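Local atomic coordinates of endoribonuclease MazF3 (Mycobacterium tuberculosis, PDB entry 5UCT), a protein that acts as the toxin of a type II toxin-antitoxin system, an endoribonuclease that cuts mRNA and 23S rRNA, mainly after the first two uridines of the sequence UUCCU. Residues 12-20 and 29-37. Sequence-based numbering, arbitrary orientation.
Sequences ARPVLILTR and NVTVAPITT
T19 and T31 meet just past the paired part of strands 12-17 and 29-36, where a hydroxyl stands in for a carbonyl as the acceptor of the T31 N-H. With chi1 at -55°, T19 holds OG1 anti to its own carbonyl carbon, the setting from which the hydroxyl oxygen accepts from T31 N at 2.6 Å, almost in line with the N-H. Carbonyl T31 O is gripped twice, by L18 N at 2.7 Å and T19 N at 3.0 Å, both donors tilted a little from its plane. One water accepts from both T19 OG1 and T31 OG1, and the latter also bonds T67 OG1 on strand 66-69. Further along, L16 and A33 form an antiparallel hydrogen-bonded pair, N to O in both directions, flanked by the non-hydrogen-bonded pairs V15-P34 and I17-V32. The strands make a hairpin within the curled antiparallel sheet of the SH3-like MazF fold. On one face V15 and V32 lay their branches obliquely across each other, CB to CB 3.8 Å. The I17 side chain reaches V32 CG1 with CD1 at 3.7 Å, while its CG2, anti to the backbone N, touches V30 CG2, the two side chains crossing at about a right angle. On the face of L16 and A33, L18 sets CG and CD1 against the A33 methyl, each 4.0 Å from A33 CB; V60 of strand 58-61 packs on both L16 and A33, and F96 of the second subunit touches L18. Towards the opposite end I35 N donates to P14 O at 2.8 Å, and I35 CB and CG1 lie against that same oxygen. A second water lies in the plane of the R13 guanidinium, at its edge, accepts from NH2 and donates to I35 O, while D10 forms a salt bridge with R13 NE.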
loop_
_atom_site.group_PDB
_atom_site.type_symbol
_atom_site.label_atom_id
_atom_site.label_comp_id
_atom_site.label_asym_id
_atom_site.label_seq_id
_atom_site.Cartn_x
_atom_site.Cartn_y
_atom_site.Cartn_z
ATOM N N ALA A 12 -7.852 -15.485 8.048
ATOM C CA ALA A 12 -8.065 -14.474 9.077
ATOM C C ALA A 12 -6.738 -14.084 9.716
ATOM O O ALA A 12 -6.013 -14.942 10.231
ATOM C CB ALA A 12 -9.038 -14.991 10.132
ATOM N N ARG A 13 -6.421 -12.796 9.683
ATOM C CA ARG A 13 -5.171 -12.265 10.202
ATOM C C ARG A 13 -5.435 -10.916 10.849
ATOM O O ARG A 13 -6.409 -10.236 10.508
ATOM C CB ARG A 13 -4.122 -12.099 9.093
ATOM C CG ARG A 13 -3.835 -13.348 8.277
ATOM C CD ARG A 13 -3.013 -13.002 7.051
ATOM N NE ARG A 13 -2.807 -14.147 6.171
ATOM C CZ ARG A 13 -1.747 -14.946 6.222
ATOM N NH1 ARG A 13 -1.640 -15.962 5.377
ATOM N NH2 ARG A 13 -0.792 -14.728 7.116
ATOM N N PRO A 14 -4.588 -10.501 11.791
ATOM C CA PRO A 14 -4.655 -9.122 12.288
ATOM C C PRO A 14 -4.003 -8.165 11.300
ATOM O O PRO A 14 -2.985 -8.480 10.680
ATOM C CB PRO A 14 -3.870 -9.177 13.607
ATOM C CG PRO A 14 -3.686 -10.647 13.909
ATOM C CD PRO A 14 -3.661 -11.326 12.582
ATOM N N VAL A 15 -4.602 -6.984 11.150
ATOM C CA VAL A 15 -4.156 -6.016 10.154
ATOM C C VAL A 15 -4.076 -4.627 10.773
ATOM O O VAL A 15 -4.770 -4.313 11.746
ATOM C CB VAL A 15 -5.082 -5.991 8.917
ATOM C CG1 VAL A 15 -5.049 -7.329 8.194
ATOM C CG2 VAL A 15 -6.502 -5.624 9.320
ATOM N N LEU A 16 -3.214 -3.794 10.195
ATOM C CA LEU A 16 -3.096 -2.387 10.555
ATOM C C LEU A 16 -3.827 -1.558 9.508
ATOM O O LEU A 16 -3.502 -1.634 8.320
ATOM C CB LEU A 16 -1.630 -1.958 10.635
ATOM C CG LEU A 16 -1.339 -0.513 11.055
ATOM C CD1 LEU A 16 -1.725 -0.262 12.507
ATOM C CD2 LEU A 16 0.125 -0.166 10.824
ATOM N N ILE A 17 -4.805 -0.771 9.945
ATOM C CA ILE A 17 -5.566 0.066 9.022
ATOM C C ILE A 17 -4.654 1.180 8.514
ATOM O O ILE A 17 -4.359 2.133 9.240
ATOM C CB ILE A 17 -6.823 0.639 9.683
ATOM C CG1 ILE A 17 -7.701 -0.487 10.238
ATOM C CG2 ILE A 17 -7.586 1.495 8.692
ATOM C CD1 ILE A 17 -8.199 -1.472 9.195
ATOM N N LEU A 18 -4.206 1.064 7.263
ATOM C CA LEU A 18 -3.352 2.096 6.687
ATOM C C LEU A 18 -4.162 3.297 6.222
ATOM O O LEU A 18 -3.711 4.440 6.361
ATOM C CB LEU A 18 -2.536 1.524 5.530
ATOM C CG LEU A 18 -1.402 0.584 5.924
ATOM C CD1 LEU A 18 -0.544 0.268 4.716
ATOM C CD2 LEU A 18 -0.566 1.202 7.036
ATOM N N THR A 19 -5.347 3.057 5.661
ATOM C CA THR A 19 -6.215 4.148 5.241
ATOM C C THR A 19 -6.489 5.086 6.409
ATOM O O THR A 19 -6.718 4.646 7.540
ATOM C CB THR A 19 -7.534 3.600 4.690
ATOM O OG1 THR A 19 -7.264 2.661 3.643
ATOM C CG2 THR A 19 -8.398 4.729 4.143
ATOM N N ARG A 20 -6.444 6.387 6.131
ATOM C CA ARG A 20 -6.715 7.390 7.151
ATOM C C ARG A 20 -8.115 7.203 7.720
ATOM O O ARG A 20 -9.077 6.991 6.977
ATOM C CB ARG A 20 -6.559 8.789 6.554
ATOM C CG ARG A 20 -7.379 9.028 5.290
ATOM C CD ARG A 20 -6.933 10.265 4.525
ATOM N NE ARG A 20 -7.821 10.549 3.397
ATOM C CZ ARG A 20 -7.764 9.929 2.222
ATOM N NH1 ARG A 20 -6.859 8.985 2.010
ATOM N NH2 ARG A 20 -8.616 10.251 1.261
ATOM N N ASN A 29 -13.765 0.432 0.507
ATOM C CA ASN A 29 -12.532 -0.326 0.631
ATOM C C ASN A 29 -11.632 0.337 1.667
ATOM O O ASN A 29 -11.826 1.496 2.041
ATOM C CB ASN A 29 -11.807 -0.429 -0.718
ATOM C CG ASN A 29 -12.674 -1.047 -1.799
ATOM O OD1 ASN A 29 -13.248 -2.121 -1.617
ATOM N ND2 ASN A 29 -12.779 -0.363 -2.932
ATOM N N VAL A 30 -10.641 -0.419 2.132
ATOM C CA VAL A 30 -9.696 0.068 3.132
ATOM C C VAL A 30 -8.348 -0.589 2.876
ATOM O O VAL A 30 -8.269 -1.796 2.624
ATOM C CB VAL A 30 -10.201 -0.209 4.567
ATOM C CG1 VAL A 30 -10.569 -1.678 4.736
ATOM C CG2 VAL A 30 -9.159 0.208 5.595
ATOM N N THR A 31 -7.289 0.215 2.910
ATOM C CA THR A 31 -5.934 -0.287 2.731
ATOM C C THR A 31 -5.370 -0.682 4.087
ATOM O O THR A 31 -5.416 0.104 5.039
ATOM C CB THR A 31 -5.042 0.762 2.066
ATOM O OG1 THR A 31 -5.610 1.149 0.811
ATOM C CG2 THR A 31 -3.649 0.204 1.825
ATOM N N VAL A 32 -4.848 -1.906 4.175
ATOM C CA VAL A 32 -4.386 -2.474 5.432
ATOM C C VAL A 32 -2.980 -3.033 5.255
ATOM O O VAL A 32 -2.514 -3.266 4.138
ATOM C CB VAL A 32 -5.334 -3.575 5.953
ATOM C CG1 VAL A 32 -6.732 -3.018 6.170
ATOM C CG2 VAL A 32 -5.369 -4.746 4.985
ATOM N N ALA A 33 -2.306 -3.243 6.384
ATOM C CA ALA A 33 -1.006 -3.903 6.421
ATOM C C ALA A 33 -1.111 -5.130 7.314
ATOM O O ALA A 33 -1.475 -4.999 8.494
ATOM C CB ALA A 33 0.086 -2.960 6.931
ATOM N N PRO A 34 -0.813 -6.327 6.817
ATOM C CA PRO A 34 -1.007 -7.533 7.627
ATOM C C PRO A 34 0.026 -7.637 8.737
ATOM O O PRO A 34 1.114 -7.062 8.673
ATOM C CB PRO A 34 -0.847 -8.668 6.612
ATOM C CG PRO A 34 0.063 -8.103 5.581
ATOM C CD PRO A 34 -0.273 -6.638 5.484
ATOM N N ILE A 35 -0.337 -8.394 9.768
ATOM C CA ILE A 35 0.517 -8.630 10.926
ATOM C C ILE A 35 0.768 -10.129 11.015
ATOM O O ILE A 35 -0.165 -10.909 11.255
ATOM C CB ILE A 35 -0.112 -8.103 12.222
ATOM C CG1 ILE A 35 -0.371 -6.604 12.137
ATOM C CG2 ILE A 35 0.786 -8.385 13.405
ATOM C CD1 ILE A 35 -0.914 -6.050 13.422
ATOM N N THR A 36 2.022 -10.538 10.830
ATOM C CA THR A 36 2.401 -11.942 10.896
ATOM C C THR A 36 3.444 -12.149 11.986
ATOM O O THR A 36 4.271 -11.272 12.254
ATOM C CB THR A 36 2.940 -12.447 9.547
ATOM O OG1 THR A 36 3.288 -13.833 9.657
ATOM C CG2 THR A 36 4.166 -11.649 9.115
ATOM N N THR A 37 3.380 -13.315 12.634
ATOM C CA THR A 37 4.337 -13.632 13.687
ATOM C C THR A 37 5.718 -13.948 13.131
ATOM O O THR A 37 6.704 -13.875 13.873
ATOM C CB THR A 37 3.836 -14.809 14.528
ATOM O OG1 THR A 37 3.713 -15.975 13.702
ATOM C CG2 THR A 37 2.482 -14.487 15.144
HETATM O O HOH W 1 -0.587 -13.158 9.277
HETATM O O HOH W 2 -7.281 3.661 1.253
#